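PDB 3SFW: dihydropyrimidinase from Brevibacillus agri, which catalyses the hydrolytic ring opening of dihydropyrimidines (EC 3.5.2.2), probably with the help of its bound zinc ions. Local coordinates for residues V90-L94 with I105-H109; W301-K305 with K358-Q363; T347-E352 with M421-V427. One frame throughout, in Å; residues are numbered along the deposited sequence.

Contact 1 (V90-L94 with I105-H109)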
ATOM      1  N   VAL A  90      -0.971  26.542 -22.759  1.00  8.75           N
ATOM      2  CA  VAL A  90      -2.107  25.785 -23.247  1.00  9.61           C
ATOM      3  C   VAL A  90      -3.251  26.134 -22.330  1.00  9.05           C
ATOM      4  O   VAL A  90      -3.188  25.888 -21.089  1.00 10.02           O
ATOM      5  CB  VAL A  90      -1.858  24.248 -23.274  1.00 10.44           C
ATOM      6  CG1 VAL A  90      -2.963  23.579 -24.142  1.00  9.99           C
ATOM      7  CG2 VAL A  90      -0.435  23.939 -23.895  1.00 10.00           C
ATOM      8  N   ASP A  91      -4.230  26.834 -22.910  1.00  9.99           N
ATOM      9  CA  ASP A  91      -5.309  27.459 -22.138  1.00  9.77           C
ATOM     10  C   ASP A  91      -6.598  26.628 -22.217  1.00 11.58           C
ATOM     11  O   ASP A  91      -6.874  25.991 -23.233  1.00  9.93           O
ATOM     12  CB  ASP A  91      -5.545  28.854 -22.752  1.00 10.42           C
ATOM     13  CG  ASP A  91      -6.356  29.762 -21.850  1.00 11.85           C
ATOM     14  OD1 ASP A  91      -7.592  29.747 -21.975  1.00 12.26           O
ATOM     15  OD2 ASP A  91      -5.721  30.473 -21.010  1.00 10.02           O
ATOM     16  N   PHE A  92      -7.399  26.643 -21.147  1.00 10.28           N
ATOM     17  CA  PHE A  92      -8.673  25.914 -21.145  1.00  9.72           C
ATOM     18  C   PHE A  92      -9.841  26.639 -21.836  1.00 12.42           C
ATOM     19  O   PHE A  92     -10.455  27.573 -21.264  1.00 12.48           O
ATOM     20  CB  PHE A  92      -9.041  25.544 -19.689  1.00  9.09           C
ATOM     21  CG  PHE A  92      -8.139  24.493 -19.110  1.00 10.67           C
ATOM     22  CD1 PHE A  92      -7.031  24.836 -18.334  1.00 10.39           C
ATOM     23  CD2 PHE A  92      -8.402  23.165 -19.333  1.00  9.55           C
ATOM     24  CE1 PHE A  92      -6.206  23.884 -17.806  1.00 11.20           C
ATOM     25  CE2 PHE A  92      -7.553  22.181 -18.825  1.00  8.64           C
ATOM     26  CZ  PHE A  92      -6.428  22.553 -18.075  1.00 10.44           C
ATOM     27  N   CYS A  93     -10.247  26.081 -22.967  1.00 10.61           N
ATOM     28  CA  CYS A  93     -11.466  26.529 -23.662  1.00 11.18           C
ATOM     29  C   CYS A  93     -12.699  25.920 -22.984  1.00 12.44           C
ATOM     30  O   CYS A  93     -12.894  24.675 -22.950  1.00 10.82           O
ATOM     31  CB  CYS A  93     -11.370  26.083 -25.123  1.00 12.32           C
ATOM     32  SG  CYS A  93     -12.904  26.403 -26.044  1.00 14.00           S
ATOM     33  N   LEU A  94     -13.526  26.779 -22.389  1.00 12.48           N
ATOM     34  CA  LEU A  94     -14.679  26.295 -21.641  1.00 10.91           C
ATOM     35  C   LEU A  94     -15.869  26.117 -22.563  1.00 13.33           C
ATOM     36  O   LEU A  94     -16.015  26.843 -23.541  1.00 14.61           O
ATOM     37  CB  LEU A  94     -15.053  27.288 -20.557  1.00 11.20           C
ATOM     38  CG  LEU A  94     -13.907  27.656 -19.627  1.00 14.13           C
ATOM     39  CD1 LEU A  94     -14.485  28.609 -18.533  1.00 13.54           C
ATOM     40  CD2 LEU A  94     -13.267  26.388 -18.967  1.00 15.19           C
ATOM     41  N   ILE A 105     -14.731  26.678 -29.268  1.00 11.38           N
ATOM     42  CA  ILE A 105     -13.400  26.795 -29.876  1.00 11.41           C
ATOM     43  C   ILE A 105     -13.214  28.090 -30.686  1.00 14.41           C
ATOM     44  O   ILE A 105     -12.186  28.800 -30.570  1.00 12.23           O
ATOM     45  CB  ILE A 105     -13.075  25.516 -30.753  1.00 11.01           C
ATOM     46  CG1 ILE A 105     -13.082  24.275 -29.844  1.00 13.90           C
ATOM     47  CG2 ILE A 105     -11.773  25.722 -31.582  1.00 12.06           C
ATOM     48  CD1 ILE A 105     -13.161  22.914 -30.642  1.00 10.26           C
ATOM     49  N   ALA A 106     -14.239  28.462 -31.452  1.00 14.03           N
ATOM     50  CA  ALA A 106     -14.158  29.737 -32.200  1.00 14.38           C
ATOM     51  C   ALA A 106     -14.065  30.955 -31.268  1.00 13.02           C
ATOM     52  O   ALA A 106     -13.278  31.911 -31.523  1.00 14.94           O
ATOM     53  CB  ALA A 106     -15.380  29.860 -33.164  1.00 15.82           C
ATOM     54  N   THR A 107     -14.822  30.902 -30.183  1.00 15.15           N
ATOM     55  CA  THR A 107     -14.775  31.951 -29.165  1.00 14.24           C
ATOM     56  C   THR A 107     -13.386  32.116 -28.550  1.00 14.67           C
ATOM     57  O   THR A 107     -12.859  33.260 -28.429  1.00 12.85           O
ATOM     58  CB  THR A 107     -15.799  31.673 -28.078  1.00 17.51           C
ATOM     59  OG1 THR A 107     -17.098  31.739 -28.666  1.00 18.39           O
ATOM     60  CG2 THR A 107     -15.693  32.740 -26.946  1.00 17.34           C
ATOM     61  N   TRP A 108     -12.754  30.989 -28.240  1.00 14.02           N
ATOM     62  CA  TRP A 108     -11.375  31.029 -27.740  1.00 14.95           C
ATOM     63  C   TRP A 108     -10.327  31.518 -28.744  1.00 15.45           C
ATOM     64  O   TRP A 108      -9.420  32.254 -28.375  1.00 13.96           O
ATOM     65  CB  TRP A 108     -10.976  29.678 -27.077  1.00 12.33           C
ATOM     66  CG  TRP A 108     -10.938  29.742 -25.595  1.00 13.70           C
ATOM     67  CD1 TRP A 108      -9.798  29.746 -24.816  1.00 13.66           C
ATOM     68  CD2 TRP A 108     -12.040  29.930 -24.697  1.00 12.61           C
ATOM     69  NE1 TRP A 108     -10.133  29.958 -23.498  1.00 12.32           N
ATOM     70  CE2 TRP A 108     -11.494  30.035 -23.380  1.00 13.02           C
ATOM     71  CE3 TRP A 108     -13.444  30.049 -24.865  1.00 12.28           C
ATOM     72  CZ2 TRP A 108     -12.296  30.273 -22.246  1.00 13.95           C
ATOM     73  CZ3 TRP A 108     -14.258  30.222 -23.712  1.00 14.96           C
ATOM     74  CH2 TRP A 108     -13.674  30.311 -22.423  1.00 14.57           C
ATOM     75  N   HIS A 109     -10.439  31.127 -30.028  1.00 13.22           N
ATOM     76  CA  HIS A 109      -9.540  31.685 -31.031  1.00 12.86           C
ATOM     77  C   HIS A 109      -9.701  33.207 -31.086  1.00 11.56           C
ATOM     78  O   HIS A 109      -8.707  33.932 -31.216  1.00 13.33           O
ATOM     79  CB  HIS A 109      -9.823  31.060 -32.400  1.00 12.54           C
ATOM     80  CG  HIS A 109      -9.135  29.743 -32.614  1.00 12.42           C
ATOM     81  ND1 HIS A 109      -7.774  29.641 -32.806  1.00 13.46           N
ATOM     82  CD2 HIS A 109      -9.605  28.469 -32.539  1.00 13.19           C
ATOM     83  CE1 HIS A 109      -7.458  28.362 -32.975  1.00 14.96           C
ATOM     84  NE2 HIS A 109      -8.545  27.631 -32.788  1.00 11.80           N
TER
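W108 of helix 101-112 lays one face of its indole on the backbone of C93 and L94 at the end of strand 86-93. The two elements belong to one beta-alpha-beta unit, strand 86-93, helix 101-112 and strand 119-124, in the TIM-barrel fold of the amidohydrolase family. The CA of C93 sits over the five-membered ring of W108, 3.5 Å from its centroid and 8° off the ring normal. This is a CH-pi contact. The backbone N of L94 lies over the same face but nearer the rim. With chi1 at 173°, C93 SG stands beside the carbonyl carbon and meets the ring obliquely, 4.3 Å from the centroid of the W108 five-membered ring. It also approaches CG1 of I105.

D91 comes in at the indole edge, its side chain at about a right angle to that of W108. W108 NE1 donates to D91 OD1 at 3.0 Å, nearly in the ring plane and almost head-on to the C-O bond. The other carboxylate oxygen, D91 OD2, is held by T59 OG1 and L61 N. Without the indole, as with an alanine here, D91 OD1 would probably lose this donor, and C93 and L94 the surface they rest on. F122 packs on the indole edge-to-face. F92 points away from the helix, and its side chain lies about 5 Å from a bound zinc ion, next to the zinc ligands H58 and H60. At the far rim of the indole, L94 CB touches W108 CH2 at 3.8 Å.

Contact 2 (W301-K305 with K358-Q363)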
ATOM      1  N   TRP A 301       7.297  17.629  -3.759  1.00 12.46           N
ATOM      2  CA  TRP A 301       8.653  17.753  -4.260  1.00 11.39           C
ATOM      3  C   TRP A 301       9.241  16.375  -4.480  1.00 12.12           C
ATOM      4  O   TRP A 301       9.863  16.149  -5.510  1.00 12.99           O
ATOM      5  CB  TRP A 301       9.563  18.508  -3.258  1.00 13.89           C
ATOM      6  CG  TRP A 301       9.412  20.057  -3.277  1.00 12.05           C
ATOM      7  CD1 TRP A 301       9.035  20.874  -2.214  1.00 13.55           C
ATOM      8  CD2 TRP A 301       9.732  20.919  -4.347  1.00 12.04           C
ATOM      9  NE1 TRP A 301       9.098  22.199  -2.597  1.00 13.64           N
ATOM     10  CE2 TRP A 301       9.511  22.251  -3.910  1.00 12.59           C
ATOM     11  CE3 TRP A 301      10.203  20.706  -5.660  1.00 12.76           C
ATOM     12  CZ2 TRP A 301       9.774  23.344  -4.718  1.00 14.01           C
ATOM     13  CZ3 TRP A 301      10.405  21.799  -6.466  1.00 14.73           C
ATOM     14  CH2 TRP A 301      10.220  23.096  -5.994  1.00 15.61           C
ATOM     15  N   SER A 302       9.029  15.473  -3.524  1.00 12.95           N
ATOM     16  CA  SER A 302       9.497  14.058  -3.671  1.00 12.72           C
ATOM     17  C   SER A 302       8.918  13.422  -4.935  1.00 11.31           C
ATOM     18  O   SER A 302       9.581  12.651  -5.622  1.00 12.23           O
ATOM     19  CB  SER A 302       9.047  13.222  -2.471  1.00 12.37           C
ATOM     20  OG  SER A 302       9.822  13.526  -1.340  1.00 20.56           O
ATOM     21  N   ALA A 303       7.642  13.696  -5.199  1.00  8.77           N
ATOM     22  CA  ALA A 303       6.961  13.055  -6.320  1.00 10.11           C
ATOM     23  C   ALA A 303       7.543  13.583  -7.630  1.00  9.91           C
ATOM     24  O   ALA A 303       7.681  12.836  -8.602  1.00  9.87           O
ATOM     25  CB  ALA A 303       5.413  13.345  -6.244  1.00 13.17           C
ATOM     26  N   LEU A 304       7.850  14.886  -7.679  1.00 10.33           N
ATOM     27  CA  LEU A 304       8.553  15.434  -8.880  1.00  9.36           C
ATOM     28  C   LEU A 304       9.962  14.813  -9.022  1.00 10.02           C
ATOM     29  O   LEU A 304      10.335  14.370 -10.113  1.00 11.52           O
ATOM     30  CB  LEU A 304       8.688  16.981  -8.759  1.00 10.47           C
ATOM     31  CG  LEU A 304       7.333  17.709  -8.876  1.00 10.10           C
ATOM     32  CD1 LEU A 304       7.565  19.204  -8.509  1.00 10.42           C
ATOM     33  CD2 LEU A 304       6.794  17.671 -10.350  1.00 10.61           C
ATOM     34  N   LYS A 305      10.723  14.789  -7.924  1.00 10.59           N
ATOM     35  CA  LYS A 305      12.078  14.215  -7.962  1.00 10.58           C
ATOM     36  C   LYS A 305      12.075  12.754  -8.446  1.00 11.40           C
ATOM     37  O   LYS A 305      12.903  12.339  -9.285  1.00 13.80           O
ATOM     38  CB  LYS A 305      12.689  14.246  -6.577  1.00 11.40           C
ATOM     39  CG  LYS A 305      14.124  13.665  -6.574  1.00 13.97           C
ATOM     40  CD  LYS A 305      14.751  13.759  -5.182  1.00 15.36           C
ATOM     41  CE  LYS A 305      13.947  13.001  -4.105  1.00 19.55           C
ATOM     42  NZ  LYS A 305      14.763  12.858  -2.788  1.00 19.13           N
ATOM     43  N   LYS A 358      16.044  19.835  -4.421  1.00 15.53           N
ATOM     44  CA  LYS A 358      14.823  19.027  -4.489  1.00 16.35           C
ATOM     45  C   LYS A 358      14.592  18.347  -5.807  1.00 16.77           C
ATOM     46  O   LYS A 358      14.009  17.265  -5.841  1.00 18.14           O
ATOM     47  CB  LYS A 358      13.602  19.854  -4.108  1.00 15.71           C
ATOM     48  CG  LYS A 358      13.822  20.425  -2.702  1.00 20.58           C
ATOM     49  CD  LYS A 358      12.633  21.086  -2.098  1.00 24.72           C
ATOM     50  CE  LYS A 358      12.984  21.604  -0.676  1.00 25.93           C
ATOM     51  NZ  LYS A 358      11.829  22.369  -0.067  1.00 27.26           N
ATOM     52  N   ILE A 359      15.043  18.979  -6.883  1.00 10.12           N
ATOM     53  CA  ILE A 359      15.017  18.371  -8.210  1.00 12.20           C
ATOM     54  C   ILE A 359      16.343  18.770  -8.861  1.00 12.19           C
ATOM     55  O   ILE A 359      16.917  19.776  -8.459  1.00 13.53           O
ATOM     56  CB  ILE A 359      13.865  18.934  -9.090  1.00 12.40           C
ATOM     57  CG1 ILE A 359      13.809  20.476  -8.997  1.00 14.18           C
ATOM     58  CG2 ILE A 359      12.468  18.389  -8.635  1.00 17.27           C
ATOM     59  CD1 ILE A 359      12.744  21.085 -10.024  1.00 11.90           C
ATOM     60  N   SER A 360      16.764  18.071  -9.930  1.00 10.47           N
ATOM     61  CA  SER A 360      17.976  18.487 -10.659  1.00 13.51           C
ATOM     62  C   SER A 360      17.681  19.602 -11.675  1.00 13.79           C
ATOM     63  O   SER A 360      16.526  19.845 -12.021  1.00 12.23           O
ATOM     64  CB  SER A 360      18.641  17.319 -11.375  1.00 14.70           C
ATOM     65  OG  SER A 360      17.864  16.871 -12.456  1.00 14.36           O
ATOM     66  N   LEU A 361      18.729  20.264 -12.169  1.00 12.79           N
ATOM     67  CA  LEU A 361      18.524  21.302 -13.177  1.00 13.62           C
ATOM     68  C   LEU A 361      17.928  20.663 -14.443  1.00 11.97           C
ATOM     69  O   LEU A 361      17.066  21.255 -15.092  1.00 12.52           O
ATOM     70  CB  LEU A 361      19.855  22.001 -13.509  1.00 17.55           C
ATOM     71  CG  LEU A 361      19.769  23.125 -14.536  1.00 21.86           C
ATOM     72  CD1 LEU A 361      18.726  24.147 -14.132  1.00 22.02           C
ATOM     73  CD2 LEU A 361      21.121  23.797 -14.668  1.00 27.48           C
ATOM     74  N   ASN A 362      18.343  19.420 -14.792  1.00 11.00           N
ATOM     75  CA  ASN A 362      17.747  18.780 -15.976  1.00 11.60           C
ATOM     76  C   ASN A 362      16.278  18.434 -15.724  1.00 13.04           C
ATOM     77  O   ASN A 362      15.418  18.648 -16.607  1.00 12.07           O
ATOM     78  CB  ASN A 362      18.498  17.491 -16.389  1.00 11.34           C
ATOM     79  CG  ASN A 362      19.913  17.762 -16.861  1.00 18.48           C
ATOM     80  OD1 ASN A 362      20.154  18.470 -17.888  1.00 20.99           O
ATOM     81  ND2 ASN A 362      20.870  17.270 -16.094  1.00 16.77           N
ATOM     82  N   GLN A 363      15.970  17.947 -14.523  1.00 12.06           N
ATOM     83  CA  GLN A 363      14.565  17.697 -14.181  1.00  9.92           C
ATOM     84  C   GLN A 363      13.708  18.959 -14.260  1.00 11.32           C
ATOM     85  O   GLN A 363      12.567  18.881 -14.706  1.00 12.78           O
ATOM     86  CB  GLN A 363      14.397  17.053 -12.809  1.00 10.79           C
ATOM     87  CG  GLN A 363      14.935  15.598 -12.766  1.00 13.16           C
ATOM     88  CD  GLN A 363      14.727  14.989 -11.374  1.00 15.40           C
ATOM     89  OE1 GLN A 363      14.981  15.652 -10.361  1.00 16.87           O
ATOM     90  NE2 GLN A 363      14.181  13.765 -11.327  1.00 15.15           N
TER
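K358 lies across the indole of W301. Its CD sits 3.5 Å from the centroid of the W301 five-membered ring, only 6° off the normal, so this is a CH-pi contact over the face. The chain beyond CG is extended (chi2 -171°), which carries the methylenes across the ring system. At the edge of the six-membered ring of the same indole, W301 CZ3 meets I359 CD1 at 4.3 Å. The other branch of I359, CG2, packs on L304 CB at 4.0 Å. K305 CB rests against the carbonyl K358 O.

One hydrogen bond joins the two segments. Q363 NE2 donates to K305 O at 2.8 Å, on the last turn of helix 295-305. A capping box at the start of helix 361-376 sets the amide. S360 N donates to Q363 OE1, and Q363 N donates to S360 OG at 3.0 Å. Further out, a second subunit takes part: S360 OG is hydrogen-bonded to O of P461, the C-terminal residue of that subunit, and G256 and N258 of that subunit accept from K305 NZ. K358 NZ has a long, weak ion pair with D298. Helix 345-354 packs on W301 through L349 and E352.

Both ends of the Q363 amide are engaged, which fixes its rotation. The amide therefore links the C-terminal end of one helix to the capped N-terminal end of another, and the two bonds probably polarise it in the same sense.

Contact 3 (T347-E352 with M421-V427)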
ATOM      1  N   THR A 347      10.863  30.684 -12.182  1.00 10.86           N
ATOM      2  CA  THR A 347      11.848  31.121 -11.163  1.00 11.76           C
ATOM      3  C   THR A 347      11.667  30.426  -9.812  1.00 12.13           C
ATOM      4  O   THR A 347      12.656  29.992  -9.197  1.00 12.17           O
ATOM      5  CB  THR A 347      11.866  32.649 -10.941  1.00 18.72           C
ATOM      6  OG1 THR A 347      12.269  33.286 -12.162  1.00 18.33           O
ATOM      7  CG2 THR A 347      12.935  32.993  -9.859  1.00 17.12           C
ATOM      8  N   ILE A 348      10.425  30.223  -9.399  1.00 11.54           N
ATOM      9  CA  ILE A 348      10.166  29.503  -8.147  1.00 10.92           C
ATOM     10  C   ILE A 348      10.669  28.063  -8.220  1.00 12.75           C
ATOM     11  O   ILE A 348      11.293  27.573  -7.282  1.00 11.88           O
ATOM     12  CB  ILE A 348       8.691  29.567  -7.759  1.00 13.92           C
ATOM     13  CG1 ILE A 348       8.365  31.033  -7.375  1.00 12.37           C
ATOM     14  CG2 ILE A 348       8.361  28.607  -6.618  1.00 12.22           C
ATOM     15  CD1 ILE A 348       6.888  31.247  -7.058  1.00 14.29           C
ATOM     16  N   LEU A 349      10.391  27.391  -9.316  1.00 10.97           N
ATOM     17  CA  LEU A 349      10.858  26.007  -9.476  1.00 12.19           C
ATOM     18  C   LEU A 349      12.397  25.945  -9.476  1.00 12.77           C
ATOM     19  O   LEU A 349      12.982  25.056  -8.889  1.00 15.21           O
ATOM     20  CB  LEU A 349      10.260  25.346 -10.744  1.00 11.67           C
ATOM     21  CG  LEU A 349       8.896  24.605 -10.469  1.00 13.70           C
ATOM     22  CD1 LEU A 349       9.119  23.331  -9.723  1.00 14.02           C
ATOM     23  CD2 LEU A 349       7.900  25.410  -9.665  1.00 20.18           C
ATOM     24  N   PHE A 350      13.039  26.925 -10.087  1.00 11.82           N
ATOM     25  CA  PHE A 350      14.520  26.933 -10.070  1.00 12.63           C
ATOM     26  C   PHE A 350      14.995  27.224  -8.636  1.00 15.03           C
ATOM     27  O   PHE A 350      15.879  26.547  -8.097  1.00 13.27           O
ATOM     28  CB  PHE A 350      15.060  28.001 -11.021  1.00 10.84           C
ATOM     29  CG  PHE A 350      16.567  28.122 -10.967  1.00 13.01           C
ATOM     30  CD1 PHE A 350      17.386  27.155 -11.574  1.00 15.19           C
ATOM     31  CD2 PHE A 350      17.154  29.130 -10.231  1.00 14.72           C
ATOM     32  CE1 PHE A 350      18.789  27.243 -11.479  1.00 16.90           C
ATOM     33  CE2 PHE A 350      18.561  29.223 -10.122  1.00 14.23           C
ATOM     34  CZ  PHE A 350      19.367  28.265 -10.733  1.00 16.83           C
ATOM     35  N   SER A 351      14.462  28.277  -8.044  1.00 12.05           N
ATOM     36  CA  SER A 351      15.038  28.778  -6.795  1.00 14.76           C
ATOM     37  C   SER A 351      14.689  27.881  -5.597  1.00 13.39           C
ATOM     38  O   SER A 351      15.518  27.662  -4.704  1.00 13.25           O
ATOM     39  CB  SER A 351      14.566  30.214  -6.549  1.00 14.85           C
ATOM     40  OG  SER A 351      15.296  30.806  -5.470  1.00 15.62           O
ATOM     41  N   GLU A 352      13.444  27.408  -5.524  1.00 13.76           N
ATOM     42  CA  GLU A 352      13.071  26.566  -4.402  1.00 14.38           C
ATOM     43  C   GLU A 352      13.351  25.118  -4.709  1.00 14.08           C
ATOM     44  O   GLU A 352      13.344  24.282  -3.791  1.00 16.05           O
ATOM     45  CB  GLU A 352      11.592  26.742  -4.075  1.00 14.32           C
ATOM     46  CG  GLU A 352      11.343  28.088  -3.389  1.00 17.02           C
ATOM     47  CD  GLU A 352      12.032  28.168  -2.026  1.00 19.79           C
ATOM     48  OE1 GLU A 352      11.862  27.232  -1.207  1.00 19.12           O
ATOM     49  OE2 GLU A 352      12.727  29.178  -1.763  1.00 18.39           O
ATOM     50  N   MET A 421       8.835  37.266  -1.454  1.00 16.52           N
ATOM     51  CA  MET A 421       9.654  36.042  -1.550  1.00 16.31           C
ATOM     52  C   MET A 421      11.028  36.310  -2.129  1.00 15.51           C
ATOM     53  O   MET A 421      11.160  36.881  -3.205  1.00 15.23           O
ATOM     54  CB  MET A 421       8.946  34.977  -2.409  1.00 14.09           C
ATOM     55  CG  MET A 421       9.626  33.607  -2.319  1.00 17.90           C
ATOM     56  SD  MET A 421       8.652  32.548  -3.414  1.00 18.68           S
ATOM     57  CE  MET A 421       9.675  31.064  -3.409  1.00 19.45           C
ATOM     58  N   GLN A 422      12.073  35.904  -1.420  1.00 16.32           N
ATOM     59  CA  GLN A 422      13.421  36.018  -1.986  1.00 17.55           C
ATOM     60  C   GLN A 422      13.712  34.827  -2.895  1.00 18.98           C
ATOM     61  O   GLN A 422      13.601  33.677  -2.467  1.00 18.12           O
ATOM     62  CB  GLN A 422      14.464  36.030  -0.874  1.00 19.74           C
ATOM     63  CG  GLN A 422      14.137  37.040   0.188  1.00 26.05           C
ATOM     64  CD  GLN A 422      14.256  38.406  -0.338  1.00 31.57           C
ATOM     65  OE1 GLN A 422      13.248  39.092  -0.537  1.00 36.28           O
ATOM     66  NE2 GLN A 422      15.492  38.810  -0.673  1.00 35.35           N
ATOM     67  N   VAL A 423      14.198  35.108  -4.095  1.00 18.02           N
ATOM     68  CA  VAL A 423      14.612  34.036  -5.026  1.00 14.28           C
ATOM     69  C   VAL A 423      15.964  34.340  -5.622  1.00 18.90           C
ATOM     70  O   VAL A 423      16.409  35.508  -5.651  1.00 19.55           O
ATOM     71  CB  VAL A 423      13.594  33.882  -6.175  1.00 17.14           C
ATOM     72  CG1 VAL A 423      12.211  33.487  -5.591  1.00 17.04           C
ATOM     73  CG2 VAL A 423      13.498  35.187  -6.998  1.00 17.80           C
ATOM     74  N   HIS A 424      16.623  33.308  -6.142  1.00 16.25           N
ATOM     75  CA  HIS A 424      17.686  33.512  -7.112  1.00 18.23           C
ATOM     76  C   HIS A 424      17.216  33.095  -8.480  1.00 16.51           C
ATOM     77  O   HIS A 424      16.535  32.072  -8.622  1.00 15.69           O
ATOM     78  CB  HIS A 424      18.902  32.647  -6.754  1.00 18.98           C
ATOM     79  CG  HIS A 424      19.566  33.054  -5.482  1.00 24.79           C
ATOM     80  ND1 HIS A 424      20.890  33.426  -5.424  1.00 28.37           N
ATOM     81  CD2 HIS A 424      19.076  33.183  -4.228  1.00 17.89           C
ATOM     82  CE1 HIS A 424      21.188  33.777  -4.184  1.00 25.97           C
ATOM     83  NE2 HIS A 424      20.110  33.621  -3.434  1.00 27.16           N
ATOM     84  N   GLY A 425      17.691  33.805  -9.483  1.00 13.90           N
ATOM     85  CA  GLY A 425      17.401  33.488 -10.884  1.00 13.85           C
ATOM     86  C   GLY A 425      16.597  34.622 -11.497  1.00 15.03           C
ATOM     87  O   GLY A 425      15.687  35.130 -10.885  1.00 16.11           O
ATOM     88  N   ASP A 426      17.022  35.080 -12.670  1.00 14.84           N
ATOM     89  CA  ASP A 426      16.354  36.188 -13.349  1.00 14.40           C
ATOM     90  C   ASP A 426      16.268  35.818 -14.840  1.00 15.24           C
ATOM     91  O   ASP A 426      17.249  35.379 -15.457  1.00 15.13           O
ATOM     92  CB  ASP A 426      17.175  37.489 -13.125  1.00 16.99           C
ATOM     93  CG  ASP A 426      16.344  38.776 -13.307  1.00 23.61           C
ATOM     94  OD1 ASP A 426      15.099  38.713 -13.323  1.00 23.16           O
ATOM     95  OD2 ASP A 426      16.962  39.865 -13.407  1.00 23.05           O
ATOM     96  N   VAL A 427      15.066  35.955 -15.396  1.00 13.44           N
ATOM     97  CA  VAL A 427      14.852  35.811 -16.855  1.00 11.15           C
ATOM     98  C   VAL A 427      15.326  37.067 -17.591  1.00 13.54           C
ATOM     99  O   VAL A 427      14.755  38.168 -17.413  1.00 13.45           O
ATOM    100  CB  VAL A 427      13.356  35.531 -17.141  1.00 13.64           C
ATOM    101  CG1 VAL A 427      13.073  35.505 -18.649  1.00 11.67           C
ATOM    102  CG2 VAL A 427      12.950  34.160 -16.472  1.00 14.83           C
TER
HETATM  103  O   HOH W   1      13.605  31.025  -3.381  1.00 17.92           O
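S351 OG is gripped from two sides, by H424 N of the strand and by a water. H424 N donates to S351 OG at 2.9 Å with an N-H...O angle of 160°. The hydroxyl in turn donates to the water at 2.7 Å. The water donates hydrogen bonds to E352 OE2 and to the carbonyl Q422 O. A directed chain of bonds thus runs from the strand through the serine and back to the strand. A chi1 of -170° swings the hydroxyl away from the serine's own N, to meet H424 N. There it also lies close to V423 CA.

E352 OE1 makes a salt bridge with K356. With E352 CG anti to the carbonyl carbon, that methylene meets M421 CE at 3.4 Å. The bend at chi2 then turns the carboxylate toward the water. The E352 and M421 side chains come from opposite directions. M421 is extended, and its CE also reaches I348 CG1. One turn before S351, T347 CG2 packs on V423 CG2 at 3.6 Å, the two side chains crossing at about a right angle.

The F350 ring turns its edge to H424 O, with CD2 3.4 Å from the oxygen. This buried carbonyl has no hydrogen-bond partner in the model. Beside it is G425. At its backbone angles a CB would crowd the carbonyl O of H424 and also come tight against F350 CD2.

The helix turns here belong to helix 345-354, with a wider pi-type turn at 349-352. Residues 347-352 run at 116° to residues 422-427, N-to-C directions compared. Strand 422-432 pairs antiparallel with strand 393-403, where F396 meets F350 edge-to-face. Helix 361-376 packs on L349 and F350 through F364.

How the contacts relate
Contact 1 comes first and closes a short loop of ten residues inside one beta-alpha-beta unit. Contact 2 opens later, at helix 295-305, and closes at 358-363 after 52 residues. Contact 3 opens within that span, at 347-352, and closes beyond it at 421-427, so contacts 2 and 3 cross. Their centres are 15 Å apart, and they touch where K358 CD packs on E352 O, and L361 on F350. Helix 345-354 thus joins both. Contact 1 lies on the opposite side of the chain's centre, about 30 Å from each between centres. It still shares a sheet with contact 3, since strands 86-93 and 422-432 belong to the same one.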